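Local coordinates for formiminoglutamase (Trypanosoma cruzi, PDB 4MYK), which catalyses hydrolysis of N-formimino-L-glutamate to L-glutamate and formamide as an arginase-like binuclear manganese enzyme, at residues F22-E27 / H80-D85; P38-C43 / G51-P56; P137-V142 / G177-E182. The protein carries 1 engineered substitution. All blocks are in the same frame, centred on the assembly; numbering follows the deposited sequence.

Interaction 1 of 3, residues F22-E27 / H80-D85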
loop_
_atom_site.group_PDB
_atom_site.type_symbol
_atom_site.label_atom_id
_atom_site.label_comp_id
_atom_site.label_asym_id
_atom_site.label_seq_id
_atom_site.Cartn_x
_atom_site.Cartn_y
_atom_site.Cartn_z
ATOM N N PHE A 22 10.170 29.601 8.920
ATOM C CA PHE A 22 9.748 30.153 10.209
ATOM C C PHE A 22 10.666 31.298 10.654
ATOM O O PHE A 22 11.282 31.251 11.716
ATOM C CB PHE A 22 9.716 29.050 11.266
ATOM C CG PHE A 22 8.565 28.095 11.109
ATOM C CD1 PHE A 22 8.688 26.968 10.315
ATOM C CD2 PHE A 22 7.356 28.328 11.755
ATOM C CE1 PHE A 22 7.621 26.083 10.166
ATOM C CE2 PHE A 22 6.291 27.457 11.613
ATOM C CZ PHE A 22 6.421 26.333 10.813
ATOM N N SER A 23 10.743 32.323 9.814
ATOM C CA SER A 23 11.610 33.475 10.030
ATOM C C SER A 23 10.785 34.691 10.466
ATOM O O SER A 23 11.333 35.737 10.817
ATOM C CB SER A 23 12.367 33.789 8.742
ATOM O OG SER A 23 11.460 33.983 7.668
ATOM N N ALA A 24 9.465 34.541 10.433
ATOM C CA ALA A 24 8.553 35.565 10.912
ATOM C C ALA A 24 8.688 35.693 12.426
ATOM O O ALA A 24 8.415 34.747 13.159
ATOM C CB ALA A 24 7.110 35.208 10.523
ATOM N N GLN A 25 9.122 36.855 12.900
ATOM C CA GLN A 25 9.271 37.060 14.338
ATOM C C GLN A 25 7.917 37.253 15.009
ATOM O O GLN A 25 7.673 36.714 16.088
ATOM C CB GLN A 25 10.182 38.256 14.632
ATOM C CG GLN A 25 11.650 38.051 14.246
ATOM C CD GLN A 25 12.495 37.437 15.365
ATOM O OE1 GLN A 25 13.712 37.636 15.411
ATOM N NE2 GLN A 25 11.854 36.697 16.271
ATOM N N ARG A 26 7.049 38.031 14.359
ATOM C CA ARG A 26 5.687 38.279 14.836
ATOM C C ARG A 26 4.667 37.582 13.945
ATOM O O ARG A 26 4.692 37.723 12.721
ATOM C CB ARG A 26 5.370 39.782 14.886
ATOM C CG ARG A 26 4.984 40.300 16.281
ATOM C CD ARG A 26 3.894 41.399 16.253
ATOM N NE ARG A 26 4.379 42.736 15.885
ATOM C CZ ARG A 26 4.834 43.653 16.742
ATOM N NH1 ARG A 26 4.889 43.401 18.046
ATOM N NH2 ARG A 26 5.238 44.837 16.292
ATOM N N GLU A 27 3.770 36.836 14.578
ATOM C CA GLU A 27 2.693 36.146 13.883
ATOM C C GLU A 27 2.069 36.996 12.781
ATOM O O GLU A 27 1.691 36.475 11.725
ATOM C CB GLU A 27 1.612 35.738 14.884
ATOM C CG GLU A 27 0.537 34.859 14.282
ATOM C CD GLU A 27 -0.612 34.604 15.239
ATOM O OE1 GLU A 27 -0.364 34.561 16.465
ATOM O OE2 GLU A 27 -1.759 34.437 14.759
ATOM N N HIS A 80 10.280 32.299 -0.245
ATOM C CA HIS A 80 9.799 33.644 0.082
ATOM C C HIS A 80 8.687 33.694 1.146
ATOM O O HIS A 80 8.374 34.766 1.661
ATOM C CB HIS A 80 9.365 34.392 -1.189
ATOM C CG HIS A 80 7.998 34.027 -1.676
ATOM N ND1 HIS A 80 7.779 33.047 -2.623
ATOM C CD2 HIS A 80 6.778 34.515 -1.355
ATOM C CE1 HIS A 80 6.484 32.946 -2.859
ATOM N NE2 HIS A 80 5.853 33.824 -2.099
ATOM N N LEU A 81 8.092 32.547 1.469
ATOM C CA LEU A 81 6.976 32.517 2.409
ATOM C C LEU A 81 7.495 32.558 3.832
ATOM O O LEU A 81 8.610 32.116 4.103
ATOM C CB LEU A 81 6.133 31.256 2.217
ATOM C CG LEU A 81 5.192 31.155 1.018
ATOM C CD1 LEU A 81 4.493 29.801 0.997
ATOM C CD2 LEU A 81 4.181 32.273 1.047
ATOM N N LYS A 82 6.687 33.100 4.738
ATOM C CA LYS A 82 6.992 33.048 6.164
ATOM C C LYS A 82 5.909 32.279 6.884
ATOM O O LYS A 82 4.724 32.553 6.711
ATOM C CB LYS A 82 7.150 34.450 6.774
ATOM C CG LYS A 82 8.477 35.122 6.440
ATOM C CD LYS A 82 8.482 36.563 6.881
ATOM C CE LYS A 82 7.173 37.237 6.514
ATOM N NZ LYS A 82 6.724 36.946 5.109
ATOM N N LEU A 83 6.338 31.300 7.674
ATOM C CA LEU A 83 5.445 30.501 8.494
ATOM C C LEU A 83 5.585 30.915 9.946
ATOM O O LEU A 83 6.645 31.369 10.375
ATOM C CB LEU A 83 5.790 29.019 8.369
ATOM C CG LEU A 83 5.151 28.190 7.260
ATOM C CD1 LEU A 83 4.918 29.028 6.012
ATOM C CD2 LEU A 83 6.024 26.980 6.964
ATOM N N TYR A 84 4.513 30.741 10.706
ATOM C CA TYR A 84 4.554 30.977 12.146
ATOM C C TYR A 84 3.731 29.920 12.834
ATOM O O TYR A 84 2.651 29.560 12.370
ATOM C CB TYR A 84 4.025 32.364 12.504
ATOM C CG TYR A 84 4.306 32.771 13.926
ATOM C CD1 TYR A 84 3.370 32.546 14.935
ATOM C CD2 TYR A 84 5.508 33.385 14.269
ATOM C CE1 TYR A 84 3.624 32.930 16.251
ATOM C CE2 TYR A 84 5.767 33.771 15.579
ATOM C CZ TYR A 84 4.821 33.540 16.562
ATOM O OH TYR A 84 5.075 33.915 17.862
ATOM N N ASP A 85 4.260 29.422 13.940
ATOM C CA ASP A 85 3.617 28.370 14.704
ATOM C C ASP A 85 3.050 29.019 15.955
ATOM O O ASP A 85 3.785 29.327 16.894
ATOM C CB ASP A 85 4.664 27.311 15.041
ATOM C CG ASP A 85 4.085 26.098 15.714
ATOM O OD1 ASP A 85 2.893 26.114 16.081
ATOM O OD2 ASP A 85 4.839 25.123 15.899
HETATM O O HOH W 1 10.969 33.478 5.288
HETATM O O HOH W 2 8.242 32.201 12.553
#

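Interaction 2 of 3, residues P38-C43 / G51-P56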
loop_
_atom_site.group_PDB
_atom_site.type_symbol
_atom_site.label_atom_id
_atom_site.label_comp_id
_atom_site.label_asym_id
_atom_site.label_seq_id
_atom_site.Cartn_x
_atom_site.Cartn_y
_atom_site.Cartn_z
ATOM N N PRO A 38 -4.915 19.822 20.158
ATOM C CA PRO A 38 -4.619 18.511 20.742
ATOM C C PRO A 38 -5.807 17.919 21.517
ATOM O O PRO A 38 -5.717 17.750 22.732
ATOM C CB PRO A 38 -3.463 18.813 21.709
ATOM C CG PRO A 38 -3.311 20.329 21.744
ATOM C CD PRO A 38 -4.487 20.914 21.044
ATOM N N TYR A 39 -6.903 17.611 20.821
ATOM C CA TYR A 39 -8.069 17.000 21.451
ATOM C C TYR A 39 -8.587 15.827 20.632
ATOM O O TYR A 39 -8.587 15.865 19.408
ATOM C CB TYR A 39 -9.172 18.035 21.689
ATOM C CG TYR A 39 -8.714 19.153 22.592
ATOM C CD1 TYR A 39 -8.854 19.063 23.970
ATOM C CD2 TYR A 39 -8.105 20.290 22.066
ATOM C CE1 TYR A 39 -8.408 20.086 24.799
ATOM C CE2 TYR A 39 -7.658 21.322 22.885
ATOM C CZ TYR A 39 -7.812 21.215 24.247
ATOM O OH TYR A 39 -7.370 22.236 25.056
ATOM N N ASP A 40 -9.036 14.793 21.327
ATOM C CA ASP A 40 -9.404 13.525 20.715
ATOM C C ASP A 40 -10.656 13.581 19.865
ATOM O O ASP A 40 -10.740 12.922 18.836
ATOM C CB ASP A 40 -9.647 12.471 21.808
ATOM C CG ASP A 40 -8.413 11.648 22.127
ATOM O OD1 ASP A 40 -8.557 10.656 22.867
ATOM O OD2 ASP A 40 -7.308 11.979 21.638
ATOM N N GLU A 41 -11.642 14.342 20.321
ATOM C CA GLU A 41 -13.024 14.179 19.859
ATOM C C GLU A 41 -13.267 14.226 18.344
ATOM O O GLU A 41 -12.911 15.183 17.656
ATOM C CB GLU A 41 -13.951 15.143 20.597
ATOM C CG GLU A 41 -14.119 14.814 22.079
ATOM C CD GLU A 41 -12.932 15.246 22.951
ATOM O OE1 GLU A 41 -12.031 15.944 22.438
ATOM O OE2 GLU A 41 -12.914 14.892 24.156
ATOM N N GLY A 42 -13.898 13.166 17.850
ATOM C CA GLY A 42 -14.202 13.008 16.444
ATOM C C GLY A 42 -14.545 11.555 16.197
ATOM O O GLY A 42 -15.480 11.024 16.786
ATOM N N CYS A 43 -13.763 10.899 15.348
ATOM C CA CYS A 43 -14.051 9.522 14.949
ATOM C C CYS A 43 -13.811 8.486 16.059
ATOM O O CYS A 43 -14.289 7.348 15.968
ATOM C CB CYS A 43 -13.271 9.152 13.682
ATOM S SG CYS A 43 -14.006 7.797 12.774
ATOM N N GLY A 51 -6.195 9.030 20.846
ATOM C CA GLY A 51 -4.829 9.366 20.470
ATOM C C GLY A 51 -4.623 10.548 19.531
ATOM O O GLY A 51 -3.493 11.014 19.373
ATOM N N ALA A 52 -5.699 11.027 18.909
ATOM C CA ALA A 52 -5.599 12.132 17.957
ATOM C C ALA A 52 -5.089 13.418 18.608
ATOM O O ALA A 52 -4.557 14.308 17.940
ATOM C CB ALA A 52 -6.937 12.378 17.269
ATOM N N LYS A 53 -5.255 13.522 19.918
ATOM C CA LYS A 53 -4.750 14.681 20.632
ATOM C C LYS A 53 -3.217 14.752 20.576
ATOM O O LYS A 53 -2.629 15.791 20.868
ATOM C CB LYS A 53 -5.221 14.658 22.083
ATOM C CG LYS A 53 -4.443 13.685 22.935
ATOM C CD LYS A 53 -5.197 13.306 24.184
ATOM C CE LYS A 53 -4.474 12.169 24.882
ATOM N NZ LYS A 53 -3.999 11.135 23.906
ATOM N N LYS A 54 -2.576 13.643 20.210
ATOM C CA LYS A 54 -1.116 13.595 20.076
ATOM C C LYS A 54 -0.628 13.959 18.660
ATOM O O LYS A 54 0.566 14.140 18.438
ATOM C CB LYS A 54 -0.591 12.221 20.503
ATOM C CG LYS A 54 -0.897 11.887 21.966
ATOM C CD LYS A 54 0.378 11.771 22.796
ATOM C CE LYS A 54 0.076 11.648 24.293
ATOM N NZ LYS A 54 -0.675 10.417 24.685
ATOM N N GLY A 55 -1.568 14.081 17.723
ATOM C CA GLY A 55 -1.270 14.474 16.359
ATOM C C GLY A 55 -0.461 15.756 16.216
ATOM O O GLY A 55 0.530 15.793 15.482
ATOM N N PRO A 56 -0.880 16.832 16.900
ATOM C CA PRO A 56 -0.115 18.084 16.796
ATOM C C PRO A 56 1.366 17.965 17.194
ATOM O O PRO A 56 2.200 18.621 16.573
ATOM C CB PRO A 56 -0.871 19.028 17.738
ATOM C CG PRO A 56 -2.280 18.515 17.713
ATOM C CD PRO A 56 -2.136 17.016 17.651
HETATM O O HOH W 3 -6.447 9.892 24.075
#

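Interaction 3 of 3, residues P137-V142 / G177-E182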
loop_
_atom_site.group_PDB
_atom_site.type_symbol
_atom_site.label_atom_id
_atom_site.label_comp_id
_atom_site.label_asym_id
_atom_site.label_seq_id
_atom_site.Cartn_x
_atom_site.Cartn_y
_atom_site.Cartn_z
ATOM N N PRO A 137 -19.131 36.753 5.878
ATOM C CA PRO A 137 -20.581 36.681 6.072
ATOM C C PRO A 137 -21.334 36.229 4.824
ATOM O O PRO A 137 -21.406 36.967 3.838
ATOM C CB PRO A 137 -20.945 38.121 6.409
ATOM C CG PRO A 137 -19.727 38.641 7.109
ATOM C CD PRO A 137 -18.557 37.993 6.433
ATOM N N GLY A 138 -21.877 35.015 4.881
ATOM C CA GLY A 138 -22.751 34.481 3.847
ATOM C C GLY A 138 -22.083 34.041 2.558
ATOM O O GLY A 138 -22.751 33.544 1.656
ATOM N N ASP A 139 -20.767 34.208 2.472
ATOM C CA ASP A 139 -20.034 33.905 1.241
ATOM C C ASP A 139 -18.962 32.822 1.433
ATOM O O ASP A 139 -17.873 32.912 0.852
ATOM C CB ASP A 139 -19.391 35.180 0.678
ATOM C CG ASP A 139 -19.166 35.110 -0.822
ATOM O OD1 ASP A 139 -19.679 34.184 -1.482
ATOM O OD2 ASP A 139 -18.479 36.002 -1.345
ATOM N N VAL A 140 -19.268 31.803 2.233
ATOM C CA VAL A 140 -18.296 30.764 2.531
ATOM C C VAL A 140 -18.623 29.457 1.812
ATOM O O VAL A 140 -19.785 29.065 1.710
ATOM C CB VAL A 140 -18.209 30.494 4.050
ATOM C CG1 VAL A 140 -17.264 29.329 4.341
ATOM C CG2 VAL A 140 -17.774 31.742 4.787
ATOM N N GLY A 141 -17.581 28.803 1.305
ATOM C CA GLY A 141 -17.677 27.449 0.793
ATOM C C GLY A 141 -16.908 26.476 1.679
ATOM O O GLY A 141 -15.949 26.853 2.345
ATOM N N VAL A 142 -17.336 25.222 1.699
ATOM C CA VAL A 142 -16.704 24.211 2.551
ATOM C C VAL A 142 -16.575 22.857 1.840
ATOM O O VAL A 142 -17.539 22.356 1.254
ATOM C CB VAL A 142 -17.475 24.024 3.898
ATOM C CG1 VAL A 142 -16.814 22.932 4.779
ATOM C CG2 VAL A 142 -17.583 25.340 4.650
ATOM N N GLY A 177 -25.718 25.451 1.665
ATOM C CA GLY A 177 -25.410 24.060 1.389
ATOM C C GLY A 177 -25.028 23.737 -0.043
ATOM O O GLY A 177 -24.340 22.752 -0.275
ATOM N N LYS A 178 -25.475 24.539 -1.003
ATOM C CA LYS A 178 -25.063 24.344 -2.388
ATOM C C LYS A 178 -23.558 24.488 -2.499
ATOM O O LYS A 178 -22.970 24.154 -3.520
ATOM C CB LYS A 178 -25.717 25.362 -3.317
ATOM C CG LYS A 178 -27.211 25.487 -3.187
ATOM C CD LYS A 178 -27.735 26.525 -4.185
ATOM C CE LYS A 178 -28.855 27.371 -3.571
ATOM N NZ LYS A 178 -29.334 28.462 -4.469
ATOM N N ARG A 179 -22.934 25.005 -1.447
ATOM C CA ARG A 179 -21.484 25.221 -1.462
ATOM C C ARG A 179 -20.739 24.285 -0.512
ATOM O O ARG A 179 -19.631 24.568 -0.075
ATOM C CB ARG A 179 -21.157 26.691 -1.204
ATOM C CG ARG A 179 -21.588 27.570 -2.374
ATOM C CD ARG A 179 -21.459 29.041 -2.065
ATOM N NE ARG A 179 -20.081 29.427 -1.795
ATOM C CZ ARG A 179 -19.704 30.675 -1.547
ATOM N NH1 ARG A 179 -20.610 31.644 -1.540
ATOM N NH2 ARG A 179 -18.432 30.954 -1.309
ATOM N N PHE A 180 -21.370 23.149 -0.228
ATOM C CA PHE A 180 -20.770 22.124 0.614
ATOM C C PHE A 180 -20.539 20.817 -0.141
ATOM O O PHE A 180 -21.447 20.260 -0.749
ATOM C CB PHE A 180 -21.605 21.888 1.874
ATOM C CG PHE A 180 -21.105 20.760 2.721
ATOM C CD1 PHE A 180 -19.869 20.831 3.329
ATOM C CD2 PHE A 180 -21.873 19.631 2.915
ATOM C CE1 PHE A 180 -19.406 19.786 4.108
ATOM C CE2 PHE A 180 -21.413 18.586 3.696
ATOM C CZ PHE A 180 -20.182 18.666 4.293
ATOM N N VAL A 181 -19.305 20.335 -0.099
ATOM C CA VAL A 181 -18.963 19.085 -0.759
ATOM C C VAL A 181 -18.366 18.071 0.223
ATOM O O VAL A 181 -17.467 18.389 1.000
ATOM C CB VAL A 181 -17.996 19.308 -1.939
ATOM C CG1 VAL A 181 -17.607 17.978 -2.563
ATOM C CG2 VAL A 181 -18.628 20.225 -2.970
ATOM N N GLU A 182 -18.910 16.859 0.191
ATOM C CA GLU A 182 -18.319 15.710 0.859
ATOM C C GLU A 182 -17.445 15.042 -0.183
ATOM O O GLU A 182 -17.939 14.599 -1.216
ATOM C CB GLU A 182 -19.402 14.735 1.318
ATOM C CG GLU A 182 -20.387 15.310 2.330
ATOM C CD GLU A 182 -19.885 15.245 3.766
ATOM O OE1 GLU A 182 -18.663 15.162 3.986
ATOM O OE2 GLU A 182 -20.726 15.279 4.689
#

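Interaction 1 of 3, residues F22-E27 / H80-D85
Phe22 and Leu83 come closest in the backbone, with their CA atoms 4.6 Å apart. Phe22 CA lies 3.3 Å from Leu83 O in a nearly straight CA-H...O contact. Residues 22-27 form an irregular loop, and residues 83-85 begin strand 83-88. No direct conventional hydrogen bond joins the two segments. Water 2 instead donates to both Ala24 O and Leu83 O, and water 1 joins Ser23 OG to Leu81 O.

The Phe22 ring lies over the strand. Leu83 CB sits over the middle of one face, 3.6 Å from the ring centroid, as a CH-pi contact. Asp85 N meets the same ring at its edge, in plane. With CG anti to the backbone N (chi1 -168°), the Tyr84 ring reaches the loop. Glu27 CB covers one face of the Tyr84 ring, 3.9 Å from the centroid. Ala24 O meets the ring edge, 3.4 Å from Tyr84 CD2. Ala24 CB packs 3.8 Å from Lys82 CB.

The Glu27 carboxylate forms salt bridges with Lys104 and Arg111, while its CB and CG lie against the Tyr84 ring. Ile34 of neighbouring strand 32-37 also touches Phe22. The loop thus packs on the strand that is outermost within this chain in the arginase/deacetylase fold. Between the two segments the contact is mostly apolar, and the bridging waters satisfy Ala24 O, Leu83 O and Leu81 O.

Interaction 2 of 3, residues P38-C43 / G51-P56
Asp40 OD2 accepts two backbone N-H groups at the turn that leads into helix 55-63. Lys53 N reaches it at 3.1 Å and lies nearly along the C-O axis. Gly51 N reaches it at 3.3 Å and comes from above the carboxylate plane, 41° out of it. Ala52 N is equally near but badly angled, so it makes no bond.

The other oxygen, Asp40 OD1, takes a bond of 2.5 Å from water 3. This water accepts in turn from Lys53 NZ. The ammonium itself stays 4.1 Å from Asp40 OD2, beyond a salt bridge. The Lys53 chain passes the carboxylate at a slant, with CG and CD both 3.6 Å from Asp40 OD2, and bends only at chi4.

Beside this polar group, Lys53 CB presses on Pro38 O at 3.2 Å. Pro38 also meets Pro56, whose CG is 3.8 Å from Pro38 N. Asp88 of strand 83-88 touches both prolines.

Farther out, Cys43 is tied by a disulfide to Cys250 and touches Asn122 and His148. Backbone bonds link Tyr39 to Gly121, the residue before the manganese ligand Asn122, and Ala52 to Gly120. The contact closes the connection from strand 32-37 to helix 55-63 in the arginase/deacetylase alpha/beta fold, beside the loop that carries Asn122. The negative charge of Asp40 would probably be eased by the two N-H groups and the nearby lysine.

Interaction 3 of 3, residues P137-V142 / G177-E182
Arg179 is turned toward residues 137-142 by two torsions. Its CG stands anti to the carbonyl carbon (chi1 -69°), and a bend at chi3 (62°) carries the guanidinium back over the loop before strand 141-145. Asp139 answers with CG anti to its backbone N, which brings OD1 to the edge of the guanidinium. Arg179 NH1 donates to Asp139 OD1 at 2.7 Å, nearly in the guanidinium plane and onto the anti lone pair. Of the two carboxylate oxygens only OD1 bonds to the arginine, and the two planes are 84° apart, unlike a flat bidentate pair.

Arg179 NH2 adds a weak bond of 3.0 Å to Asp139 O. Val140 O lies over one face of the guanidinium, 3.4 Å above its plane and offset toward the rim. Arg179 NE bonds to Thr227 O, and Asp139 O also accepts from Asn230 ND2. Together these bonds tie the loop before strand 141-145 to the residues before strand 231-236.

Beyond the Arg179 side chain, the backbones pair directly. Val142 N donates to Arg179 O at 3.0 Å. Val181 N donates to Val142 O, also at 3.0 Å. Val142 O is further met by Phe180 CA in a CA-H...O contact of 3.3 Å. Val142 and Phe180 project from the same face of the sheet, where Val142 CG1 touches Phe180 CD1 at 4.0 Å. Phe175 touches both side chains on that face.

This is regular parallel pairing, with Val142 bonded to the residues on either side of Phe180. It joins neighbouring strands 141-145 and 180-185 in the parallel sheet of the arginase/deacetylase alpha/beta fold. The first of these strands leads directly to the manganese ligands Asp146 and His148.

The three contacts are spread over one alpha/beta domain. Interactions 1 and 3 reach the same eight-stranded parallel sheet, with centres 30 Å apart. Interaction 1 lies at strand 83-88, outermost within this chain. Interaction 3 joins 141-145 to 180-185, next to 204-207, the outermost strand at the other end. Interaction 2 connects the loop after strand 32-37 to the start of helix 55-63, its centre 25 Å from that of interaction 1. Along the chain, interaction 2 falls between the two segments of interaction 1, and interaction 3 follows both. The side chains of Ala52 in interaction 2 and Phe180 in interaction 3 lie about 11 and 10 Å from a bound manganese; interaction 1 lies away from the site.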